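Minor fimbrium tip subunit Mfa3 (Porphyromonas gingivalis ATCC 33277, PDB 5NF4) forms part of the tip of the minor fimbriae, filamentous pili that mediate biofilm formation and adhesion to host cells and to other oral bacteria. Local coordinates at residues 226-231 against 255-259; 261-265 against 315-319; 289-295 against 304-309. All coordinates share one frame; numbering follows the deposited sequence.

Contact 1 of 3, residues 226-231 against 255-259; sequences PNQSEP and EAIVE
Glu230 and Ile257 bring two irregular loop segments together, their CA atoms 4.7 Å apart, with Pro231 and Ala256 the next pair along. No backbone-to-backbone hydrogen bond joins 226-231 to 255-259; instead one ordered water takes the N-H of Ile257 and donates to the carbonyl of Ser229, standing in for the direct link. The carbonyl oxygen of Ile257, buried without a hydrogen-bond partner, is met by carbon: CA of Glu230 directs a C-H at it, and CD of Pro231 comes within 3.2 Å of Ile257 O.

Carboxylates grip each end. Glu255 reaches out with CG anti to its own backbone N (chi1 -180°), carrying its carboxylate to Asn227. OE2 of Glu255 accepts the backbone N of Asn227 at 2.9 Å, nearly straight down the C-O bond, and ND2 of Asn227 at 3.0 Å from the anti side, tilted 20° out of the carboxylate plane. Arg322 adds a salt bridge to the same oxygen. At the far end OE2 of Glu230 uses its anti lone pair to accept the backbone N of Glu259 at 2.9 Å. The two glutamate chains cross there at about a right angle with their carboxylates stacked, a like-charge approach probably eased by Lys262, which pairs with OE1 of Glu230. A second water joins Glu230 N to Glu259 OE2. Between these polar ends, CG1 of Ile257 lies against CB of Asn227 at 3.5 Å.

Two loops of this fimbrillin-superfamily subunit, one following strand 221-222 and the other strand 248-254, are thus joined by carboxylate-to-N-H bonds and waters rather than by strand pairing.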
loop_
_atom_site.group_PDB
_atom_site.type_symbol
_atom_site.label_atom_id
_atom_site.label_comp_id
_atom_site.label_asym_id
_atom_site.label_seq_id
_atom_site.Cartn_x
_atom_site.Cartn_y
_atom_site.Cartn_z
ATOM N N PRO A 226 -7.188 5.267 3.553
ATOM C CA PRO A 226 -6.172 6.303 3.340
ATOM C C PRO A 226 -5.987 7.294 4.488
ATOM O O PRO A 226 -6.932 7.700 5.158
ATOM C CB PRO A 226 -6.683 7.024 2.088
ATOM C CG PRO A 226 -7.440 6.004 1.359
ATOM C CD PRO A 226 -8.112 5.155 2.409
ATOM N N ASN A 227 -4.728 7.678 4.668
ATOM C CA ASN A 227 -4.300 8.666 5.642
ATOM C C ASN A 227 -4.686 10.071 5.205
ATOM O O ASN A 227 -4.617 10.391 4.020
ATOM C CB ASN A 227 -2.778 8.610 5.823
ATOM C CG ASN A 227 -2.309 7.384 6.564
ATOM O OD1 ASN A 227 -2.298 7.365 7.785
ATOM N ND2 ASN A 227 -1.897 6.361 5.828
ATOM N N GLN A 228 -5.102 10.894 6.166
ATOM C CA GLN A 228 -5.345 12.317 5.932
ATOM C C GLN A 228 -4.313 13.210 6.644
ATOM O O GLN A 228 -4.368 14.429 6.508
ATOM C CB GLN A 228 -6.755 12.705 6.415
ATOM C CG GLN A 228 -7.899 11.875 5.797
ATOM C CD GLN A 228 -9.041 11.670 6.762
ATOM O OE1 GLN A 228 -9.048 10.714 7.543
ATOM N NE2 GLN A 228 -10.010 12.579 6.729
ATOM N N SER A 229 -3.424 12.595 7.423
ATOM C CA SER A 229 -2.455 13.316 8.267
ATOM C C SER A 229 -1.086 12.730 8.058
ATOM O O SER A 229 -0.968 11.552 7.749
ATOM C CB SER A 229 -2.803 13.175 9.762
ATOM O OG SER A 229 -3.933 13.961 10.126
ATOM N N GLU A 230 -0.067 13.541 8.336
ATOM C CA GLU A 230 1.306 13.056 8.332
ATOM C C GLU A 230 1.541 11.973 9.380
ATOM O O GLU A 230 0.833 11.908 10.395
ATOM C CB GLU A 230 2.265 14.212 8.587
ATOM C CG GLU A 230 2.288 15.285 7.515
ATOM C CD GLU A 230 3.411 16.269 7.708
ATOM O OE1 GLU A 230 3.983 16.303 8.824
ATOM O OE2 GLU A 230 3.754 16.980 6.744
ATOM N N PRO A 231 2.578 11.144 9.165
ATOM C CA PRO A 231 2.924 10.129 10.144
ATOM C C PRO A 231 3.231 10.773 11.498
ATOM O O PRO A 231 3.698 11.920 11.570
ATOM C CB PRO A 231 4.175 9.461 9.543
ATOM C CG PRO A 231 4.076 9.749 8.059
ATOM C CD PRO A 231 3.418 11.081 7.961
ATOM N N GLU A 255 2.053 3.860 3.244
ATOM C CA GLU A 255 1.634 5.186 2.829
ATOM C C GLU A 255 2.090 6.228 3.827
ATOM O O GLU A 255 2.018 6.010 5.035
ATOM C CB GLU A 255 0.102 5.203 2.682
ATOM C CG GLU A 255 -0.478 6.506 2.258
ATOM C CD GLU A 255 -1.931 6.326 1.966
ATOM O OE1 GLU A 255 -2.256 5.948 0.815
ATOM O OE2 GLU A 255 -2.723 6.507 2.913
ATOM N N ALA A 256 2.562 7.359 3.321
ATOM C CA ALA A 256 3.020 8.445 4.155
ATOM C C ALA A 256 2.623 9.764 3.544
ATOM O O ALA A 256 3.089 10.117 2.456
ATOM C CB ALA A 256 4.557 8.381 4.352
ATOM N N ILE A 257 1.726 10.475 4.220
ATOM C CA ILE A 257 1.325 11.806 3.782
ATOM C C ILE A 257 2.356 12.838 4.186
ATOM O O ILE A 257 2.789 12.869 5.330
ATOM C CB ILE A 257 -0.015 12.226 4.391
ATOM C CG1 ILE A 257 -1.078 11.162 4.141
ATOM C CG2 ILE A 257 -0.437 13.591 3.851
ATOM C CD1 ILE A 257 -1.254 10.766 2.697
ATOM N N VAL A 258 2.732 13.702 3.246
ATOM C CA VAL A 258 3.571 14.863 3.547
ATOM C C VAL A 258 2.853 16.140 3.143
ATOM O O VAL A 258 2.402 16.270 1.999
ATOM C CB VAL A 258 4.917 14.789 2.806
ATOM C CG1 VAL A 258 5.856 15.918 3.274
ATOM C CG2 VAL A 258 5.580 13.407 3.023
ATOM N N GLU A 259 2.714 17.071 4.079
ATOM C CA GLU A 259 2.030 18.338 3.799
ATOM C C GLU A 259 2.722 19.048 2.647
ATOM O O GLU A 259 3.968 19.044 2.535
ATOM C CB GLU A 259 1.989 19.223 5.067
ATOM C CG GLU A 259 1.016 18.670 6.080
ATOM C CD GLU A 259 1.183 19.249 7.475
ATOM O OE1 GLU A 259 1.900 20.255 7.636
ATOM O OE2 GLU A 259 0.593 18.680 8.412
HETATM O O HOH W 1 0.286 4.462 6.410
HETATM O O HOH W 2 0.663 9.519 6.847
HETATM O O HOH W 3 -0.731 16.266 9.047
#

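Contact 2 of 3, residues 261-265 against 315-319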
loop_
_atom_site.group_PDB
_atom_site.type_symbol
_atom_site.label_atom_id
_atom_site.label_comp_id
_atom_site.label_asym_id
_atom_site.label_seq_id
_atom_site.Cartn_x
_atom_site.Cartn_y
_atom_site.Cartn_z
ATOM N N THR A 261 3.074 22.068 2.057
ATOM C CA THR A 261 3.753 23.284 2.458
ATOM C C THR A 261 5.229 23.020 2.792
ATOM O O THR A 261 5.974 23.956 3.026
ATOM C CB THR A 261 3.097 23.882 3.683
ATOM O OG1 THR A 261 2.955 22.856 4.664
ATOM C CG2 THR A 261 1.731 24.459 3.343
ATOM N N LYS A 262 5.611 21.747 2.845
ATOM C CA LYS A 262 6.986 21.314 3.137
ATOM C C LYS A 262 7.756 20.895 1.885
ATOM O O LYS A 262 7.156 20.492 0.887
ATOM C CB LYS A 262 6.957 20.131 4.119
ATOM C CG LYS A 262 6.352 20.462 5.459
ATOM C CD LYS A 262 6.276 19.275 6.382
ATOM C CE LYS A 262 5.629 19.734 7.691
ATOM N NZ LYS A 262 5.387 18.651 8.645
ATOM N N TRP A 263 9.093 20.935 1.949
ATOM C CA TRP A 263 9.893 20.306 0.925
ATOM C C TRP A 263 11.243 19.939 1.519
ATOM O O TRP A 263 11.516 20.284 2.660
ATOM C CB TRP A 263 10.058 21.201 -0.301
ATOM C CG TRP A 263 10.704 22.536 -0.102
ATOM C CD1 TRP A 263 12.038 22.818 -0.190
ATOM C CD2 TRP A 263 10.052 23.781 0.175
ATOM N NE1 TRP A 263 12.256 24.156 0.026
ATOM C CE2 TRP A 263 11.055 24.773 0.254
ATOM C CE3 TRP A 263 8.718 24.155 0.377
ATOM C CZ2 TRP A 263 10.774 26.114 0.516
ATOM C CZ3 TRP A 263 8.436 25.502 0.652
ATOM C CH2 TRP A 263 9.466 26.461 0.710
ATOM N N TRP A 264 12.049 19.232 0.733
ATOM C CA TRP A 264 13.342 18.728 1.167
ATOM C C TRP A 264 14.171 19.870 1.713
ATOM O O TRP A 264 14.368 20.879 1.046
ATOM C CB TRP A 264 14.066 18.048 -0.001
ATOM C CG TRP A 264 15.374 17.396 0.346
ATOM C CD1 TRP A 264 16.634 17.850 0.054
ATOM C CD2 TRP A 264 15.541 16.163 1.048
ATOM N NE1 TRP A 264 17.581 16.967 0.535
ATOM C CE2 TRP A 264 16.932 15.925 1.155
ATOM C CE3 TRP A 264 14.649 15.239 1.609
ATOM C CZ2 TRP A 264 17.444 14.792 1.792
ATOM C CZ3 TRP A 264 15.149 14.125 2.236
ATOM C CH2 TRP A 264 16.535 13.898 2.314
ATOM N N GLY A 265 14.651 19.729 2.937
ATOM C CA GLY A 265 15.436 20.785 3.529
ATOM C C GLY A 265 14.576 21.855 4.171
ATOM O O GLY A 265 15.107 22.818 4.706
ATOM N N LYS A 315 7.637 22.810 -6.318
ATOM C CA LYS A 315 7.982 21.762 -5.355
ATOM C C LYS A 315 7.218 20.462 -5.581
ATOM O O LYS A 315 6.024 20.488 -5.932
ATOM C CB LYS A 315 7.717 22.230 -3.919
ATOM C CG LYS A 315 8.231 23.608 -3.566
ATOM C CD LYS A 315 9.758 23.703 -3.596
ATOM C CE LYS A 315 10.210 25.160 -3.481
ATOM N NZ LYS A 315 11.693 25.299 -3.519
ATOM N N PRO A 316 7.873 19.315 -5.349
ATOM C CA PRO A 316 7.118 18.077 -5.532
ATOM C C PRO A 316 6.135 17.785 -4.428
ATOM O O PRO A 316 6.150 18.381 -3.357
ATOM C CB PRO A 316 8.188 17.003 -5.566
ATOM C CG PRO A 316 9.352 17.586 -4.888
ATOM C CD PRO A 316 9.305 19.051 -5.077
ATOM N N SER A 317 5.259 16.844 -4.717
ATOM C CA SER A 317 4.541 16.165 -3.655
ATOM C C SER A 317 5.409 15.018 -3.150
ATOM O O SER A 317 5.870 14.189 -3.945
ATOM C CB SER A 317 3.219 15.640 -4.147
ATOM O OG SER A 317 2.659 14.829 -3.149
ATOM N N TYR A 318 5.624 14.962 -1.839
ATOM C CA TYR A 318 6.426 13.922 -1.216
ATOM C C TYR A 318 5.585 12.824 -0.587
ATOM O O TYR A 318 6.111 11.906 0.041
ATOM C CB TYR A 318 7.341 14.517 -0.150
ATOM C CG TYR A 318 8.356 15.491 -0.680
ATOM C CD1 TYR A 318 9.594 15.039 -1.165
ATOM C CD2 TYR A 318 8.090 16.868 -0.713
ATOM C CE1 TYR A 318 10.541 15.918 -1.639
ATOM C CE2 TYR A 318 9.039 17.760 -1.211
ATOM C CZ TYR A 318 10.273 17.273 -1.643
ATOM O OH TYR A 318 11.228 18.115 -2.148
ATOM N N THR A 319 4.274 12.894 -0.771
ATOM C CA THR A 319 3.452 11.840 -0.265
ATOM C C THR A 319 3.816 10.539 -0.975
ATOM O O THR A 319 4.008 10.516 -2.187
ATOM C CB THR A 319 1.978 12.152 -0.468
ATOM O OG1 THR A 319 1.598 13.226 0.413
ATOM C CG2 THR A 319 1.072 10.906 -0.225
HETATM O O HOH W 4 5.445 19.364 -1.000
#
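Lys262 meets the segment 315-319 through its backbone: a water lies within hydrogen-bonding distance of both Lys262 O and Pro316 O, and Lys262 O is 3.9 Å from CE2 of Tyr318. The lysine's ammonium leads away to Glu230. At Trp263 the backbone passes close to the tyrosine ring, CA of Trp263 standing 3.4 Å from CE2 of Tyr318. With chi1 at 60°, CG of Trp263 sits between the backbone N and the carbonyl carbon, and the indole lies beneath the side chain of Lys315. CG to NZ of Lys315 run over one face, with CE 3.8 Å above the plane of the Trp263 ring.

This is a cation-pi contact combined with a CH-pi contact: NZ of Lys315 is 4.0 Å from the centroid of the five-membered ring of Trp263, 20° off its normal. It joins the loop leading into strand 277-282 to the one leading into strand 324-332, on the surface of this β-rich fimbrial subunit. Carbonyls of Gly310 and Leu312 also bind the ammonium, consistent with a fixed place over the indole.

Trp264 follows with its backbone N giving a hydrogen bond to OH of Tyr318, 3.2 Å long and at 166°. That hydroxyl also bonds to Ala308 O, while CB of Trp264 packs 3.6 Å from OH of Tyr318.

Contact 3 of 3, residues 289-295 against 304-309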
loop_
_atom_site.group_PDB
_atom_site.type_symbol
_atom_site.label_atom_id
_atom_site.label_comp_id
_atom_site.label_asym_id
_atom_site.label_seq_id
_atom_site.Cartn_x
_atom_site.Cartn_y
_atom_site.Cartn_z
ATOM N N ASP A 289 21.590 11.110 -1.000
ATOM C CA ASP A 289 20.210 10.997 -0.540
ATOM C C ASP A 289 19.261 11.366 -1.666
ATOM O O ASP A 289 19.414 12.390 -2.329
ATOM C CB ASP A 289 19.963 11.884 0.666
ATOM C CG ASP A 289 20.696 11.407 1.914
ATOM O OD1 ASP A 289 20.986 10.202 2.033
ATOM O OD2 ASP A 289 20.946 12.245 2.799
ATOM N N VAL A 290 18.296 10.492 -1.899
ATOM C CA VAL A 290 17.369 10.640 -3.000
ATOM C C VAL A 290 15.971 10.691 -2.410
ATOM O O VAL A 290 15.424 9.672 -2.025
ATOM C CB VAL A 290 17.473 9.501 -3.985
ATOM C CG1 VAL A 290 16.514 9.698 -5.192
ATOM C CG2 VAL A 290 18.938 9.353 -4.460
ATOM N N PRO A 291 15.406 11.887 -2.300
ATOM C CA PRO A 291 14.025 11.995 -1.795
ATOM C C PRO A 291 13.064 11.292 -2.737
ATOM O O PRO A 291 13.240 11.348 -3.953
ATOM C CB PRO A 291 13.780 13.513 -1.752
ATOM C CG PRO A 291 15.134 14.126 -1.757
ATOM C CD PRO A 291 15.970 13.204 -2.625
ATOM N N ILE A 292 12.055 10.651 -2.164
ATOM C CA ILE A 292 11.026 9.943 -2.915
ATOM C C ILE A 292 9.826 10.874 -3.080
ATOM O O ILE A 292 9.428 11.533 -2.122
ATOM C CB ILE A 292 10.659 8.646 -2.180
ATOM C CG1 ILE A 292 11.873 7.711 -2.151
ATOM C CG2 ILE A 292 9.473 7.959 -2.842
ATOM C CD1 ILE A 292 11.740 6.605 -1.128
ATOM N N ILE A 293 9.319 10.993 -4.305
ATOM C CA ILE A 293 8.185 11.870 -4.603
ATOM C C ILE A 293 7.130 11.121 -5.382
ATOM O O ILE A 293 7.404 10.055 -5.932
ATOM C CB ILE A 293 8.607 13.095 -5.410
ATOM C CG1 ILE A 293 8.961 12.715 -6.869
ATOM C CG2 ILE A 293 9.805 13.740 -4.768
ATOM C CD1 ILE A 293 9.487 13.871 -7.705
ATOM N N THR A 294 5.932 11.701 -5.423
ATOM C CA THR A 294 4.884 11.272 -6.330
ATOM C C THR A 294 4.701 12.353 -7.369
ATOM O O THR A 294 4.216 13.449 -7.070
ATOM C CB THR A 294 3.547 11.015 -5.586
ATOM O OG1 THR A 294 3.727 9.943 -4.649
ATOM C CG2 THR A 294 2.474 10.667 -6.562
ATOM N N HIS A 295 5.082 12.042 -8.603
ATOM C CA HIS A 295 4.962 12.986 -9.702
ATOM C C HIS A 295 4.664 12.290 -11.003
ATOM O O HIS A 295 5.426 11.428 -11.429
ATOM C CB HIS A 295 6.262 13.789 -9.837
ATOM C CG HIS A 295 6.176 14.879 -10.849
ATOM N ND1 HIS A 295 5.522 16.068 -10.605
ATOM C CD2 HIS A 295 6.640 14.955 -12.117
ATOM C CE1 HIS A 295 5.589 16.828 -11.684
ATOM N NE2 HIS A 295 6.265 16.177 -12.612
ATOM N N TYR A 304 15.468 14.839 -12.222
ATOM C CA TYR A 304 14.799 14.409 -11.013
ATOM C C TYR A 304 15.407 15.036 -9.764
ATOM O O TYR A 304 14.682 15.565 -8.926
ATOM C CB TYR A 304 14.844 12.892 -10.884
ATOM C CG TYR A 304 14.103 12.391 -9.674
ATOM C CD1 TYR A 304 12.757 12.085 -9.739
ATOM C CD2 TYR A 304 14.749 12.222 -8.455
ATOM C CE1 TYR A 304 12.065 11.625 -8.623
ATOM C CE2 TYR A 304 14.069 11.769 -7.335
ATOM C CZ TYR A 304 12.723 11.475 -7.425
ATOM O OH TYR A 304 12.023 11.012 -6.322
ATOM N N LEU A 305 16.731 15.011 -9.624
ATOM C CA LEU A 305 17.272 15.304 -8.298
ATOM C C LEU A 305 17.042 16.741 -7.820
ATOM O O LEU A 305 16.645 16.935 -6.672
ATOM C CB LEU A 305 18.759 14.969 -8.243
ATOM C CG LEU A 305 18.998 13.482 -7.982
ATOM C CD1 LEU A 305 20.489 13.184 -8.213
ATOM C CD2 LEU A 305 18.565 13.048 -6.570
ATOM N N PRO A 306 17.266 17.741 -8.688
ATOM C CA PRO A 306 17.036 19.122 -8.251
ATOM C C PRO A 306 15.575 19.379 -7.904
ATOM O O PRO A 306 15.290 20.099 -6.960
ATOM C CB PRO A 306 17.475 19.954 -9.459
ATOM C CG PRO A 306 18.395 19.061 -10.233
ATOM C CD PRO A 306 17.923 17.673 -10.007
ATOM N N PHE A 307 14.660 18.779 -8.650
ATOM C CA PHE A 307 13.238 18.921 -8.374
ATOM C C PHE A 307 12.919 18.275 -7.029
ATOM O O PHE A 307 12.331 18.882 -6.123
ATOM C CB PHE A 307 12.435 18.264 -9.494
ATOM C CG PHE A 307 10.950 18.297 -9.295
ATOM C CD1 PHE A 307 10.303 19.493 -9.084
ATOM C CD2 PHE A 307 10.198 17.143 -9.375
ATOM C CE1 PHE A 307 8.927 19.526 -8.917
ATOM C CE2 PHE A 307 8.845 17.187 -9.234
ATOM C CZ PHE A 307 8.212 18.376 -9.000
ATOM N N ALA A 308 13.335 17.026 -6.900
ATOM C CA ALA A 308 13.069 16.243 -5.698
ATOM C C ALA A 308 13.701 16.862 -4.466
ATOM O O ALA A 308 13.175 16.739 -3.357
ATOM C CB ALA A 308 13.566 14.825 -5.875
ATOM N N LYS A 309 14.850 17.504 -4.646
ATOM C CA LYS A 309 15.517 18.133 -3.519
ATOM C C LYS A 309 15.005 19.540 -3.192
ATOM O O LYS A 309 15.596 20.244 -2.372
ATOM C CB LYS A 309 17.035 18.148 -3.781
ATOM C CG LYS A 309 17.627 16.769 -3.625
ATOM C CD LYS A 309 19.167 16.813 -3.645
ATOM C CE LYS A 309 19.769 15.674 -2.828
ATOM N NZ LYS A 309 21.225 15.858 -2.581
HETATM O O HOH W 5 22.796 13.728 -0.949
#
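Tyr304 is the main projection from helix 304-308, and it reaches the chain where strand 287-291 gives way to a loop. The axes of the short strand segment 289-291 and helix 304-308 approach to 8.3 Å at an angle of 69°, so the helix lies across the strand end, and several of its side chains converge on Ile293 and Val290. With CG anti to the backbone N (chi1 -177°), the phenol extends between Val290 and Ile293: CG1 of Val290 touches CE2 of Tyr304 at 3.9 Å, while CD1 of Ile293 presses on CE1 of Tyr304 at 3.5 Å.

Ile293 itself fills the hollow between two aromatic rings. CD1 of Ile293 also reaches CE2 of Phe307 at 3.7 Å, and its CG2 branch packs on the methyl of Ala308. That small methyl allows close approach of the strand, and the ring of Pro291 settles beside it, CG of Pro291 lying 3.6 Å from Ala308 O. The aliphatic part of Lys309 continues the surface across the proline ring. At the other end Phe307 turns an edge to the face of His295, a T-shaped pair with centroids 5.0 Å apart and planes at 68°. Leu305 adds CD2 against CG1 of Val290.

Polar groups are few and specifically paired. The hydroxyl OH of Tyr304 donates to Pro291 O at 2.7 Å, in the carbonyl plane and on a lone pair, with the carbonyl oxygen lying at the ring's edge; the same hydroxyl receives a weak bond from Ile293 N and bonds to Tyr328. A water links Asp289 N to Lys309 NZ at the margin. The chemistry implies a largely apolar interface of the helix with the strand end and the loop after it, in which the one short phenol-to-carbonyl bond, at Pro291, probably fixes the register.

Contact 3 is the buried member of the set, an apolar seat for helix 304-308, whereas contact 1 is partly buried and contact 2 lies at the surface. Their chemistry follows: carboxylates and waters in contact 1, a lysine over an indole in contact 2, aliphatic and aromatic packing with one buried phenol-to-carbonyl bond in contact 3. Contacts 1 and 2 share the long loop between strands 248-254 and 277-282, and a salt bridge joins them. Contact 3 is nested within the chain span closed by contact 2 and touches it directly, here through hydrogen bonds and packing instead of charge. Contacts 1 and 3 do not touch; segment 315-319 lies against both.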